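Local coordinates for transcriptional regulator (Enterococcus faecalis, PDB 3QFI), which is a member of the LytR-CpsA-Psr family, a putative transcriptional regulator whose precise role is unknown, at residues A[68-73]-A[88-93]; A[124-129]-A[143-148]; A[50-55]-A[218-223]. All blocks are in the same frame, centred on the assembly; numbering follows the deposited sequence.

Interaction 1. Residues A[68-73]-A[88-93]; sequences TDIVGN and AEMAIN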
loop_
_atom_site.group_PDB
_atom_site.type_symbol
_atom_site.label_atom_id
_atom_site.label_comp_id
_atom_site.label_asym_id
_atom_site.label_seq_id
_atom_site.Cartn_x
_atom_site.Cartn_y
_atom_site.Cartn_z
ATOM N N THR A 68 -6.077 2.105 -15.203
ATOM C CA THR A 68 -4.717 2.276 -15.706
ATOM C C THR A 68 -4.353 1.210 -16.740
ATOM O O THR A 68 -5.169 0.361 -17.100
ATOM C CB THR A 68 -3.672 2.192 -14.571
ATOM O OG1 THR A 68 -3.938 1.055 -13.732
ATOM C CG2 THR A 68 -3.703 3.451 -13.735
ATOM N N ASP A 69 -3.128 1.260 -17.232
ATOM C CA ASP A 69 -2.718 0.262 -18.182
ATOM C C ASP A 69 -2.313 -0.956 -17.365
ATOM O O ASP A 69 -1.636 -0.831 -16.336
ATOM C CB ASP A 69 -1.554 0.780 -19.027
ATOM C CG ASP A 69 -1.998 1.822 -20.033
ATOM O OD1 ASP A 69 -2.921 1.514 -20.819
ATOM O OD2 ASP A 69 -1.442 2.949 -20.042
ATOM N N ILE A 70 -2.777 -2.126 -17.789
ATOM C CA ILE A 70 -2.434 -3.359 -17.100
ATOM C C ILE A 70 -1.211 -3.869 -17.830
ATOM O O ILE A 70 -1.338 -4.631 -18.777
ATOM C CB ILE A 70 -3.544 -4.418 -17.219
ATOM C CG1 ILE A 70 -4.892 -3.835 -16.794
ATOM C CG2 ILE A 70 -3.185 -5.629 -16.357
ATOM C CD1 ILE A 70 -4.985 -3.458 -15.334
ATOM N N VAL A 71 -0.031 -3.452 -17.388
ATOM C CA VAL A 71 1.212 -3.841 -18.046
ATOM C C VAL A 71 1.339 -5.351 -18.225
ATOM O O VAL A 71 1.296 -6.124 -17.269
ATOM C CB VAL A 71 2.444 -3.257 -17.286
ATOM C CG1 VAL A 71 3.739 -3.589 -18.018
ATOM C CG2 VAL A 71 2.297 -1.748 -17.168
ATOM N N GLY A 72 1.488 -5.771 -19.471
ATOM C CA GLY A 72 1.585 -7.187 -19.732
ATOM C C GLY A 72 0.282 -7.769 -20.259
ATOM O O GLY A 72 0.310 -8.797 -20.932
ATOM N N ASN A 73 -0.857 -7.140 -19.968
ATOM C CA ASN A 73 -2.139 -7.659 -20.463
ATOM C C ASN A 73 -2.595 -6.929 -21.747
ATOM O O ASN A 73 -3.562 -7.339 -22.406
ATOM C CB ASN A 73 -3.218 -7.543 -19.377
ATOM C CG ASN A 73 -4.394 -8.486 -19.609
ATOM O OD1 ASN A 73 -4.234 -9.711 -19.611
ATOM N ND2 ASN A 73 -5.586 -7.919 -19.795
ATOM N N ALA A 88 1.713 -11.557 -8.820
ATOM C CA ALA A 88 2.667 -10.592 -8.300
ATOM C C ALA A 88 3.415 -9.762 -9.338
ATOM O O ALA A 88 3.615 -8.559 -9.163
ATOM C CB ALA A 88 3.666 -11.319 -7.419
ATOM N N GLU A 89 3.840 -10.414 -10.410
ATOM C CA GLU A 89 4.593 -9.757 -11.464
ATOM C C GLU A 89 3.783 -8.665 -12.154
ATOM O O GLU A 89 4.211 -7.512 -12.212
ATOM C CB GLU A 89 5.035 -10.791 -12.497
ATOM C CG GLU A 89 5.846 -10.216 -13.640
ATOM C CD GLU A 89 5.568 -10.922 -14.951
ATOM O OE1 GLU A 89 4.431 -10.783 -15.471
ATOM O OE2 GLU A 89 6.480 -11.616 -15.463
ATOM N N MET A 90 2.619 -9.031 -12.687
ATOM C CA MET A 90 1.785 -8.066 -13.381
ATOM C C MET A 90 1.397 -6.905 -12.475
ATOM O O MET A 90 1.298 -5.771 -12.947
ATOM C CB MET A 90 0.536 -8.750 -13.955
ATOM C CG MET A 90 -0.311 -7.889 -14.885
ATOM S SD MET A 90 -1.271 -8.941 -16.007
ATOM C CE MET A 90 0.097 -9.483 -17.064
ATOM N N ALA A 91 1.193 -7.164 -11.183
ATOM C CA ALA A 91 0.824 -6.088 -10.250
ATOM C C ALA A 91 1.991 -5.128 -10.044
ATOM O O ALA A 91 1.829 -3.910 -10.138
ATOM C CB ALA A 91 0.396 -6.661 -8.913
ATOM N N ILE A 92 3.167 -5.682 -9.764
ATOM C CA ILE A 92 4.346 -4.857 -9.570
ATOM C C ILE A 92 4.581 -3.974 -10.796
ATOM O O ILE A 92 4.782 -2.774 -10.666
ATOM C CB ILE A 92 5.599 -5.709 -9.342
ATOM C CG1 ILE A 92 5.490 -6.477 -8.025
ATOM C CG2 ILE A 92 6.816 -4.824 -9.338
ATOM C CD1 ILE A 92 6.602 -7.502 -7.822
ATOM N N ASN A 93 4.560 -4.559 -11.988
ATOM C CA ASN A 93 4.788 -3.768 -13.191
ATOM C C ASN A 93 3.748 -2.662 -13.387
ATOM O O ASN A 93 4.115 -1.519 -13.623
ATOM C CB ASN A 93 4.840 -4.678 -14.426
ATOM C CG ASN A 93 6.143 -5.467 -14.513
ATOM O OD1 ASN A 93 6.431 -6.103 -15.523
ATOM N ND2 ASN A 93 6.931 -5.426 -13.452
#
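Met90 reaches from one helical turn to the hairpin bend at residues 70-73, and the apolar part of this contact rests largely on it. Its CG stands anti to the backbone N (chi1 -171°); the first two torsions carry SD out to the turn, and the bend about CG-SD (chi3 -73°) lays CE against Val71 O and Gly72 C. The sulfur lies 3.8 Å from Ile70 CG2, the two side chains running about perpendicular to each other, and Asn73 CB is 4.1 Å from the same SD. Beside it Val71 and Asn93 also meet at about a right angle, with Val71 CG1 3.9 Å from Asn93 CB.

The segment receiving Met90 is a type II beta turn, closed by the bond from Asn73 N to Ile70 O (2.8 Å) and joining strands 67-70 and 75-78 into a small antiparallel hairpin. Gly72 occupies its third position with a positive phi (102°), a conformation that suits glycine. Helix 80-98 follows the hairpin in the chain and folds back against it.

Side chain and backbone meet as well. Val71 O is turned to the methionine, 3.4 Å from Met90 CG and 3.6 Å from Met90 CE, while CE also lies 3.6 Å from Gly72 C. These are van der Waals contacts with the 71-72 peptide and the one after it. Among polar groups, Asn73 ND2 bonds to Thr75 OG1 within the hairpin; the link to the helix is Thr94 OG1, which bonds to Met90 O and, weakly, to Val71 N.

Interaction 2. Residues A[124-129]-A[143-148]; sequences IEVDNT and GKIKLD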
loop_
_atom_site.group_PDB
_atom_site.type_symbol
_atom_site.label_atom_id
_atom_site.label_comp_id
_atom_site.label_asym_id
_atom_site.label_seq_id
_atom_site.Cartn_x
_atom_site.Cartn_y
_atom_site.Cartn_z
ATOM N N ILE A 124 -1.393 -4.184 18.584
ATOM C CA ILE A 124 -1.140 -2.790 18.267
ATOM C C ILE A 124 -2.279 -1.905 18.726
ATOM O O ILE A 124 -3.437 -2.316 18.713
ATOM C CB ILE A 124 -0.961 -2.588 16.748
ATOM C CG1 ILE A 124 -2.231 -3.018 16.014
ATOM C CG2 ILE A 124 0.241 -3.391 16.254
ATOM C CD1 ILE A 124 -2.175 -2.797 14.514
ATOM N N GLU A 125 -1.947 -0.688 19.138
ATOM C CA GLU A 125 -2.965 0.254 19.576
ATOM C C GLU A 125 -3.350 1.259 18.495
ATOM O O GLU A 125 -2.492 1.860 17.843
ATOM C CB GLU A 125 -2.514 0.992 20.840
ATOM C CG GLU A 125 -2.805 0.206 22.116
ATOM C CD GLU A 125 -3.019 1.091 23.335
ATOM O OE1 GLU A 125 -2.061 1.771 23.764
ATOM O OE2 GLU A 125 -4.155 1.108 23.860
ATOM N N VAL A 126 -4.657 1.416 18.302
ATOM C CA VAL A 126 -5.190 2.353 17.322
ATOM C C VAL A 126 -6.330 3.135 17.950
ATOM O O VAL A 126 -6.793 2.802 19.044
ATOM C CB VAL A 126 -5.747 1.639 16.065
ATOM C CG1 VAL A 126 -4.677 0.755 15.448
ATOM C CG2 VAL A 126 -6.979 0.834 16.421
ATOM N N ASP A 127 -6.778 4.175 17.250
ATOM C CA ASP A 127 -7.888 4.997 17.718
ATOM C C ASP A 127 -9.100 4.777 16.808
ATOM O O ASP A 127 -9.206 5.382 15.740
ATOM C CB ASP A 127 -7.505 6.474 17.705
ATOM C CG ASP A 127 -8.529 7.344 18.410
ATOM O OD1 ASP A 127 -9.734 7.227 18.094
ATOM O OD2 ASP A 127 -8.127 8.149 19.281
ATOM N N ASN A 128 -10.008 3.906 17.237
ATOM C CA ASN A 128 -11.208 3.605 16.464
ATOM C C ASN A 128 -12.184 4.775 16.538
ATOM O O ASN A 128 -12.899 4.921 17.528
ATOM C CB ASN A 128 -11.878 2.340 17.011
ATOM C CG ASN A 128 -13.079 1.914 16.190
ATOM O OD1 ASN A 128 -13.796 0.983 16.551
ATOM N ND2 ASN A 128 -13.302 2.592 15.075
ATOM N N THR A 129 -12.213 5.602 15.493
ATOM C CA THR A 129 -13.107 6.761 15.442
ATOM C C THR A 129 -14.505 6.388 14.972
ATOM O O THR A 129 -15.380 7.244 14.845
ATOM C CB THR A 129 -12.569 7.855 14.497
ATOM O OG1 THR A 129 -13.555 8.889 14.356
ATOM C CG2 THR A 129 -12.263 7.277 13.127
ATOM N N GLY A 143 -12.866 4.159 20.341
ATOM C CA GLY A 143 -11.878 4.874 21.131
ATOM C C GLY A 143 -10.525 4.181 21.163
ATOM O O GLY A 143 -10.314 3.193 20.464
ATOM N N LYS A 144 -9.606 4.695 21.977
ATOM C CA LYS A 144 -8.265 4.118 22.083
ATOM C C LYS A 144 -8.266 2.694 22.641
ATOM O O LYS A 144 -8.553 2.484 23.819
ATOM C CB LYS A 144 -7.378 5.002 22.967
ATOM C CG LYS A 144 -6.962 6.335 22.343
ATOM C CD LYS A 144 -5.871 6.153 21.293
ATOM C CE LYS A 144 -5.453 7.490 20.672
ATOM N NZ LYS A 144 -4.896 8.457 21.668
ATOM N N ILE A 145 -7.933 1.721 21.795
ATOM C CA ILE A 145 -7.894 0.325 22.228
ATOM C C ILE A 145 -6.806 -0.528 21.567
ATOM O O ILE A 145 -6.332 -0.222 20.476
ATOM C CB ILE A 145 -9.263 -0.361 22.021
ATOM C CG1 ILE A 145 -9.922 0.160 20.748
ATOM C CG2 ILE A 145 -10.141 -0.148 23.252
ATOM C CD1 ILE A 145 -9.205 -0.241 19.482
ATOM N N LYS A 146 -6.410 -1.599 22.247
ATOM C CA LYS A 146 -5.384 -2.495 21.732
ATOM C C LYS A 146 -6.020 -3.548 20.834
ATOM O O LYS A 146 -7.102 -4.059 21.128
ATOM C CB LYS A 146 -4.644 -3.167 22.889
ATOM C CG LYS A 146 -3.522 -4.095 22.453
ATOM C CD LYS A 146 -2.790 -4.696 23.650
ATOM C CE LYS A 146 -2.075 -3.634 24.476
ATOM N NZ LYS A 146 -1.372 -4.251 25.636
ATOM N N LEU A 147 -5.340 -3.869 19.740
ATOM C CA LEU A 147 -5.845 -4.843 18.786
ATOM C C LEU A 147 -4.990 -6.101 18.649
ATOM O O LEU A 147 -3.762 -6.038 18.670
ATOM C CB LEU A 147 -5.988 -4.172 17.427
ATOM C CG LEU A 147 -7.422 -4.086 16.903
ATOM C CD1 LEU A 147 -8.381 -3.670 18.004
ATOM C CD2 LEU A 147 -7.454 -3.103 15.749
ATOM N N ASP A 148 -5.652 -7.246 18.508
ATOM C CA ASP A 148 -4.955 -8.513 18.349
ATOM C C ASP A 148 -5.039 -8.953 16.885
ATOM O O ASP A 148 -5.361 -8.148 16.011
ATOM C CB ASP A 148 -5.561 -9.587 19.265
ATOM C CG ASP A 148 -6.998 -9.933 18.911
ATOM O OD1 ASP A 148 -7.523 -10.944 19.437
ATOM O OD2 ASP A 148 -7.614 -9.202 18.110
#
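Strands 124-128 and 145-147 make a two-stranded antiparallel ribbon, apart from the central sheet and joined by a long loop in which no helix or strand is seen. Ile124 with Leu147, Val126 with Ile145 and Asn128 with Gly143 are hydrogen-bonded pairs; Glu125 with Lys146 and Asp127 with Lys144 are the non-hydrogen-bonded pairs between them. Leu147 N reaches Ile124 O at 2.7 Å and Ile124 N returns to Leu147 O at 3.0 Å, whereas the bond from Asn128 N to Gly143 O is weak. The N-H of Ile145 meets Val126 O almost along the C=O axis.

The ribbon has two unlike faces. On one, Val126 CG2, lodged between its own backbone N and carbonyl carbon, touches Ile145 CD1 at 3.9 Å and Leu147 CD2 at 4.0 Å; helices 150-156 and 166-184 lie over this face, Tyr155 reaching Val126 and Leu147. On the other, Glu125 CG rests against Lys146 CB (3.9 Å), and Lys144 folds its aliphatic chain over Asp127, CE coming nearest. Lys144 NZ and Asp127 OD2 are 4.0 Å apart, beyond a salt bridge, and probably attract only weakly. Just beyond the strand, Asp148 OD2 caps the backbone N of Thr151.

Interaction 3. Residues A[50-55]-A[218-223]; sequences INPKEN and SKYLSA
In Ile50 CG1 lies beside the backbone N (chi1 -46°), which leaves the CG2 methyl anti to that N and directed to Tyr220 and Ala223, while Tyr220 swings its ring to the side opposite its carbonyl carbon (chi1 -72°) and so brings CD2 and CE2 towards the isoleucine and Pro52. Ile50 and Tyr220 meet at about a right angle, Ile50 CG2 lying 3.3 Å from Tyr220 CD2. The same methyl also packs on Ala223 CB at 3.6 Å, and thus touches both the ring and the alanine methyl, which lie next to each other around it.

Pro52 extends the apolar patch. Its ring approaches the tyrosine at a slant, with Pro52 CD 3.9 Å from Tyr220 CE2 and Pro52 CG equally near the same ring carbon. From its other part, Pro52 CB comes to 3.9 Å from Ala223 CB, and the alanine methyl is therefore shared between Ile50 and Pro52. Asn55 adds a further contact, its CB being 3.7 Å from Ser222 O.

The polar end of the tyrosine is tied down beyond the patch: Tyr220 OH bonds to Glu20 O, and the ring packs edge-to-face with Phe22, on the strand that neighbours Ile50. Ala223 O takes a hydrogen bond from Ser57 OG. Both backbones are curled at this place. Residues 52-53 and 222-223 form short 3-10 segments, and Asn55 N bonds to Pro52 O at 3.0 Å within the tight connection of one hairpin.

That hairpin joins strands 44-51 and 56-62 of the six-stranded mixed sheet. The chain of 218-223, coming from helix 210-216, lies against its bend before entering strand 227-230, which pairs in parallel with 56-62 as an outermost strand of the sheet.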
loop_
_atom_site.group_PDB
_atom_site.type_symbol
_atom_site.label_atom_id
_atom_site.label_comp_id
_atom_site.label_asym_id
_atom_site.label_seq_id
_atom_site.Cartn_x
_atom_site.Cartn_y
_atom_site.Cartn_z
ATOM N N ILE A 50 10.959 4.328 1.582
ATOM C CA ILE A 50 11.851 4.483 2.715
ATOM C C ILE A 50 12.970 5.425 2.275
ATOM O O ILE A 50 13.770 5.085 1.399
ATOM C CB ILE A 50 12.432 3.101 3.134
ATOM C CG1 ILE A 50 11.301 2.068 3.193
ATOM C CG2 ILE A 50 13.118 3.185 4.504
ATOM C CD1 ILE A 50 10.204 2.409 4.173
ATOM N N ASN A 51 12.995 6.623 2.858
ATOM C CA ASN A 51 14.016 7.615 2.537
ATOM C C ASN A 51 14.693 8.121 3.798
ATOM O O ASN A 51 14.255 9.092 4.403
ATOM C CB ASN A 51 13.422 8.803 1.786
ATOM C CG ASN A 51 14.477 9.836 1.418
ATOM O OD1 ASN A 51 15.456 9.530 0.719
ATOM N ND2 ASN A 51 14.291 11.063 1.893
ATOM N N PRO A 52 15.780 7.460 4.211
ATOM C CA PRO A 52 16.505 7.869 5.414
ATOM C C PRO A 52 17.171 9.235 5.274
ATOM O O PRO A 52 17.405 9.910 6.265
ATOM C CB PRO A 52 17.515 6.740 5.607
ATOM C CG PRO A 52 17.796 6.296 4.201
ATOM C CD PRO A 52 16.417 6.291 3.577
ATOM N N LYS A 53 17.466 9.647 4.047
ATOM C CA LYS A 53 18.107 10.937 3.828
ATOM C C LYS A 53 17.204 12.081 4.284
ATOM O O LYS A 53 17.643 13.223 4.402
ATOM C CB LYS A 53 18.463 11.105 2.349
ATOM C CG LYS A 53 19.344 9.977 1.788
ATOM C CD LYS A 53 19.442 10.042 0.264
ATOM C CE LYS A 53 20.332 8.940 -0.289
ATOM N NZ LYS A 53 20.460 9.014 -1.773
ATOM N N GLU A 54 15.938 11.785 4.541
ATOM C CA GLU A 54 15.027 12.822 4.992
ATOM C C GLU A 54 14.232 12.300 6.173
ATOM O O GLU A 54 13.206 12.861 6.544
ATOM C CB GLU A 54 14.096 13.230 3.856
ATOM C CG GLU A 54 13.383 14.537 4.084
ATOM C CD GLU A 54 12.540 14.924 2.897
ATOM O OE1 GLU A 54 11.611 14.158 2.549
ATOM O OE2 GLU A 54 12.807 15.992 2.306
ATOM N N ASN A 55 14.732 11.213 6.750
ATOM C CA ASN A 55 14.120 10.580 7.901
ATOM C C ASN A 55 12.611 10.480 7.771
ATOM O O ASN A 55 11.887 11.020 8.605
ATOM C CB ASN A 55 14.472 11.367 9.163
ATOM C CG ASN A 55 15.964 11.523 9.347
ATOM O OD1 ASN A 55 16.700 10.540 9.444
ATOM N ND2 ASN A 55 16.424 12.765 9.389
ATOM N N SER A 218 18.694 -1.501 11.387
ATOM C CA SER A 218 19.956 -1.021 11.939
ATOM C C SER A 218 20.500 0.134 11.127
ATOM O O SER A 218 21.524 0.725 11.474
ATOM C CB SER A 218 20.993 -2.141 11.935
ATOM O OG SER A 218 21.265 -2.564 10.611
ATOM N N LYS A 219 19.814 0.466 10.045
ATOM C CA LYS A 219 20.288 1.528 9.182
ATOM C C LYS A 219 19.190 2.420 8.635
ATOM O O LYS A 219 19.467 3.448 8.021
ATOM C CB LYS A 219 21.059 0.900 8.035
ATOM C CG LYS A 219 22.351 0.238 8.466
ATOM C CD LYS A 219 22.836 -0.764 7.439
ATOM C CE LYS A 219 22.693 -0.218 6.029
ATOM N NZ LYS A 219 23.425 1.069 5.892
ATOM N N TYR A 220 17.948 2.016 8.871
ATOM C CA TYR A 220 16.788 2.743 8.391
ATOM C C TYR A 220 15.848 3.081 9.533
ATOM O O TYR A 220 14.717 3.500 9.308
ATOM C CB TYR A 220 16.040 1.905 7.344
ATOM C CG TYR A 220 16.745 1.784 6.017
ATOM C CD1 TYR A 220 17.840 0.926 5.847
ATOM C CD2 TYR A 220 16.338 2.559 4.926
ATOM C CE1 TYR A 220 18.511 0.843 4.618
ATOM C CE2 TYR A 220 17.004 2.487 3.702
ATOM C CZ TYR A 220 18.089 1.624 3.557
ATOM O OH TYR A 220 18.747 1.539 2.350
ATOM N N LEU A 221 16.318 2.891 10.758
ATOM C CA LEU A 221 15.494 3.167 11.930
ATOM C C LEU A 221 15.026 4.623 11.899
ATOM O O LEU A 221 13.880 4.927 12.222
ATOM C CB LEU A 221 16.279 2.880 13.224
ATOM C CG LEU A 221 17.689 2.290 13.103
ATOM C CD1 LEU A 221 18.641 3.378 12.628
ATOM C CD2 LEU A 221 18.172 1.741 14.450
ATOM N N SER A 222 15.918 5.511 11.485
ATOM C CA SER A 222 15.607 6.922 11.415
ATOM C C SER A 222 14.545 7.181 10.358
ATOM O O SER A 222 13.682 8.066 10.515
ATOM C CB SER A 222 16.862 7.716 11.072
ATOM O OG SER A 222 17.255 7.484 9.732
ATOM N N ALA A 223 14.616 6.412 9.275
ATOM C CA ALA A 223 13.678 6.544 8.161
ATOM C C ALA A 223 12.224 6.347 8.586
ATOM O O ALA A 223 11.304 6.763 7.883
ATOM C CB ALA A 223 14.044 5.548 7.065
#

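The three contacts sit on separate parts of one chain and none touches another. Interactions 1 and 2 lie on opposite sides of the chain's centre, their centres about 35 Å apart and their nearest atoms about 24 Å apart. Interaction 3 is about 29 Å from interaction 1 and about 26 Å from interaction 2, centre to centre. Along the sequence, interactions 1 and 2 follow one another, and both fall within the long span that interaction 3 closes between residues 55 and 218. Together they illustrate three ways of joining local structure: a side chain laid on a turn, backbone pairing in a ribbon, and apolar packing at the end of a sheet.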